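Local coordinates for lovastatin nonaketide synthase, polyketide synthase component (Aspergillus terreus, PDB 7CPX), which builds dihydromonacolin L from malonyl-CoA, with methylation by S-adenosyl-L-methionine and reduction by NADPH, in lovastatin biosynthesis, as a homodimer that binds two LovC molecules, at residues V40-V51 and T65-Q74. The protein carries 2 engineered substitutions. Numbering follows the deposited sequence.
Sequences VQSRIPKERFDV and TNAPYAYVLQ
Residues 42-43 and 69-70 pair as a two-stranded antiparallel sheet: Ser42 and Ala70 form the hydrogen-bonded pair, with Ser42 N to Ala70 O at 3.0 Å and Ala70 N bonded back to Ser42 O, and Ile44 N extends it to Pro68 O. Gln41 lays its CB over the middle of the Tyr71 ring, a CH-pi contact 3.5 Å from the centroid and 8° off the normal. Its CG lies between backbone N and carbonyl carbon (chi1 72°) and the chain bends at chi2, bringing the amide beside Tyr69 CB while NE2 bonds to Gly230 O. Arg43 spreads one guanidinium face over Pro68 CB, 3.4 Å from CZ, and turns its plane 85° to the Tyr69 ring; the group also makes a salt bridge to Asp52 and a cation-pi contact with Tyr55. Just past the first strand, Ile44 turns CD1 onto Ala70 CB, with Phe217 of helix 214-222 touching both residues. Arg48 runs alongside Val72, head to tail, with NH1 beside CG1, while NH2 forms a salt bridge with Glu246. The arrangement is two short antiparallel strands, consecutive in the chain and joined by a long irregular connection, in the N-terminal half of the thiolase-fold ketosynthase; Tyr71 lies about 7 Å, side chain to side chain, from the predicted active-site His367.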
# COMPACT_ATOMS: atom_id res chain seq x y z
N VAL A 40 9.69 -27.73 -27.62
CA VAL A 40 8.38 -27.16 -27.31
C VAL A 40 8.49 -26.14 -26.18
O VAL A 40 7.78 -25.12 -26.19
CB VAL A 40 7.40 -28.29 -26.95
CG1 VAL A 40 6.13 -27.71 -26.37
CG2 VAL A 40 7.09 -29.13 -28.17
N GLN A 41 9.35 -26.39 -25.20
CA GLN A 41 9.40 -25.54 -24.02
C GLN A 41 9.72 -24.10 -24.41
O GLN A 41 10.47 -23.84 -25.36
CB GLN A 41 10.45 -26.06 -23.04
CG GLN A 41 11.89 -25.83 -23.49
CD GLN A 41 12.47 -24.55 -22.93
OE1 GLN A 41 12.63 -23.56 -23.63
NE2 GLN A 41 12.81 -24.58 -21.64
N SER A 42 9.14 -23.17 -23.67
CA SER A 42 9.31 -21.75 -23.94
C SER A 42 9.16 -20.98 -22.64
O SER A 42 8.66 -21.49 -21.64
CB SER A 42 8.30 -21.25 -24.97
OG SER A 42 6.97 -21.45 -24.52
N ARG A 43 9.60 -19.73 -22.67
CA ARG A 43 9.45 -18.85 -21.52
C ARG A 43 7.97 -18.72 -21.17
O ARG A 43 7.11 -18.65 -22.05
CB ARG A 43 10.04 -17.48 -21.82
CG ARG A 43 10.41 -16.66 -20.59
CD ARG A 43 11.81 -17.01 -20.09
NE ARG A 43 12.27 -16.08 -19.07
CZ ARG A 43 13.50 -16.07 -18.57
NH1 ARG A 43 14.42 -16.93 -18.98
NH2 ARG A 43 13.82 -15.18 -17.64
N ILE A 44 7.68 -18.70 -19.88
CA ILE A 44 6.30 -18.58 -19.41
C ILE A 44 5.68 -17.35 -20.05
O ILE A 44 6.10 -16.22 -19.75
CB ILE A 44 6.23 -18.49 -17.87
CG1 ILE A 44 7.02 -19.61 -17.21
CG2 ILE A 44 4.78 -18.54 -17.43
CD1 ILE A 44 6.63 -21.00 -17.66
N PRO A 45 4.70 -17.50 -20.94
CA PRO A 45 4.13 -16.32 -21.60
C PRO A 45 3.55 -15.34 -20.60
O PRO A 45 2.97 -15.72 -19.59
CB PRO A 45 3.04 -16.90 -22.51
CG PRO A 45 3.42 -18.33 -22.69
CD PRO A 45 4.07 -18.74 -21.42
N LYS A 46 3.73 -14.04 -20.89
CA LYS A 46 3.18 -13.02 -20.01
C LYS A 46 1.66 -13.11 -19.95
O LYS A 46 1.05 -12.65 -18.98
CB LYS A 46 3.60 -11.63 -20.50
CG LYS A 46 5.11 -11.46 -20.63
CD LYS A 46 5.46 -10.14 -21.28
CE LYS A 46 6.95 -10.04 -21.56
NZ LYS A 46 7.31 -8.79 -22.28
N GLU A 47 1.04 -13.71 -20.96
CA GLU A 47 -0.41 -13.90 -20.93
C GLU A 47 -0.82 -14.79 -19.77
O GLU A 47 -1.94 -14.67 -19.26
CB GLU A 47 -0.88 -14.50 -22.26
CG GLU A 47 -0.53 -13.66 -23.47
CD GLU A 47 -0.95 -14.32 -24.78
OE1 GLU A 47 -1.51 -15.43 -24.73
OE2 GLU A 47 -0.72 -13.71 -25.85
N ARG A 48 0.06 -15.70 -19.35
CA ARG A 48 -0.21 -16.57 -18.22
C ARG A 48 0.24 -15.91 -16.92
O ARG A 48 -0.57 -15.64 -16.03
CB ARG A 48 0.51 -17.92 -18.41
CG ARG A 48 0.53 -18.41 -19.85
CD ARG A 48 -0.88 -18.58 -20.39
NE ARG A 48 -1.60 -19.59 -19.63
CZ ARG A 48 -1.53 -20.89 -19.85
NH1 ARG A 48 -0.80 -21.38 -20.84
NH2 ARG A 48 -2.19 -21.72 -19.06
N PHE A 49 1.54 -15.65 -16.80
CA PHE A 49 2.08 -14.80 -15.74
C PHE A 49 3.54 -14.50 -16.06
O PHE A 49 4.29 -15.40 -16.46
CB PHE A 49 1.94 -15.46 -14.37
CG PHE A 49 2.92 -16.57 -14.11
CD1 PHE A 49 4.17 -16.29 -13.59
CD2 PHE A 49 2.58 -17.88 -14.35
CE1 PHE A 49 5.07 -17.31 -13.35
CE2 PHE A 49 3.47 -18.90 -14.11
CZ PHE A 49 4.72 -18.61 -13.60
N ASP A 50 3.94 -13.25 -15.90
CA ASP A 50 5.30 -12.86 -16.26
C ASP A 50 6.28 -13.47 -15.27
O ASP A 50 6.55 -12.89 -14.21
CB ASP A 50 5.44 -11.34 -16.28
CG ASP A 50 6.75 -10.88 -16.87
OD1 ASP A 50 7.55 -11.75 -17.28
OD2 ASP A 50 6.99 -9.65 -16.93
N VAL A 51 6.82 -14.64 -15.61
CA VAL A 51 7.73 -15.33 -14.70
C VAL A 51 8.97 -14.48 -14.44
O VAL A 51 9.60 -14.60 -13.39
CB VAL A 51 8.10 -16.71 -15.25
CG1 VAL A 51 8.89 -16.58 -16.54
CG2 VAL A 51 8.87 -17.51 -14.22
N THR A 65 11.27 -18.07 -8.51
CA THR A 65 11.42 -19.39 -9.11
C THR A 65 12.61 -19.37 -10.06
O THR A 65 12.75 -18.43 -10.85
CB THR A 65 10.15 -19.81 -9.86
OG1 THR A 65 10.32 -21.12 -10.41
CG2 THR A 65 9.84 -18.83 -10.98
N ASN A 66 13.44 -20.40 -9.99
CA ASN A 66 14.61 -20.50 -10.86
C ASN A 66 14.28 -21.16 -12.20
O ASN A 66 15.18 -21.29 -13.04
CB ASN A 66 15.72 -21.29 -10.16
CG ASN A 66 15.29 -22.69 -9.77
OD1 ASN A 66 14.09 -22.98 -9.69
ND2 ASN A 66 16.26 -23.56 -9.53
N ALA A 67 13.03 -21.56 -12.41
CA ALA A 67 12.60 -22.22 -13.64
C ALA A 67 11.68 -21.29 -14.41
O ALA A 67 10.45 -21.38 -14.28
CB ALA A 67 11.90 -23.55 -13.34
N PRO A 68 12.21 -20.37 -15.21
CA PRO A 68 11.35 -19.46 -15.99
C PRO A 68 10.83 -20.05 -17.29
O PRO A 68 10.28 -19.30 -18.10
CB PRO A 68 12.30 -18.28 -16.27
CG PRO A 68 13.63 -18.92 -16.39
CD PRO A 68 13.64 -20.06 -15.40
N TYR A 69 10.98 -21.35 -17.50
CA TYR A 69 10.52 -22.02 -18.71
C TYR A 69 9.52 -23.10 -18.35
O TYR A 69 9.45 -23.56 -17.20
CB TYR A 69 11.68 -22.64 -19.49
CG TYR A 69 12.83 -21.70 -19.75
CD1 TYR A 69 12.81 -20.82 -20.82
CD2 TYR A 69 13.95 -21.69 -18.93
CE1 TYR A 69 13.86 -19.96 -21.06
CE2 TYR A 69 15.00 -20.84 -19.16
CZ TYR A 69 14.96 -19.97 -20.23
OH TYR A 69 16.01 -19.12 -20.46
N ALA A 70 8.75 -23.51 -19.34
CA ALA A 70 7.79 -24.59 -19.17
C ALA A 70 7.27 -25.00 -20.54
O ALA A 70 7.31 -24.22 -21.49
CB ALA A 70 6.63 -24.18 -18.26
N TYR A 71 6.79 -26.24 -20.62
CA TYR A 71 6.16 -26.75 -21.83
C TYR A 71 4.69 -26.32 -21.79
O TYR A 71 3.79 -27.07 -21.42
CB TYR A 71 6.31 -28.27 -21.91
CG TYR A 71 7.75 -28.73 -22.03
CD1 TYR A 71 8.63 -28.61 -20.97
CD2 TYR A 71 8.22 -29.30 -23.21
CE1 TYR A 71 9.94 -29.04 -21.07
CE2 TYR A 71 9.53 -29.73 -23.32
CZ TYR A 71 10.38 -29.60 -22.25
OH TYR A 71 11.69 -30.03 -22.36
N VAL A 72 4.48 -25.07 -22.17
CA VAL A 72 3.19 -24.40 -22.03
C VAL A 72 2.34 -24.64 -23.27
O VAL A 72 2.85 -24.76 -24.39
CB VAL A 72 3.40 -22.89 -21.78
CG1 VAL A 72 2.07 -22.20 -21.57
CG2 VAL A 72 4.30 -22.67 -20.58
N LEU A 73 1.03 -24.72 -23.06
CA LEU A 73 0.10 -24.82 -24.18
C LEU A 73 0.08 -23.52 -24.97
O LEU A 73 0.14 -22.43 -24.40
CB LEU A 73 -1.30 -25.14 -23.68
CG LEU A 73 -1.46 -26.44 -22.89
CD1 LEU A 73 -2.89 -26.61 -22.41
CD2 LEU A 73 -1.05 -27.63 -23.73
N GLN A 74 -0.00 -23.64 -26.29
CA GLN A 74 -0.06 -22.50 -27.18
C GLN A 74 -1.49 -22.05 -27.46
O GLN A 74 -1.74 -21.42 -28.50
CB GLN A 74 0.66 -22.82 -28.50
CG GLN A 74 2.17 -22.96 -28.37
CD GLN A 74 2.58 -24.19 -27.58
OE1 GLN A 74 1.79 -25.12 -27.40
NE2 GLN A 74 3.81 -24.20 -27.09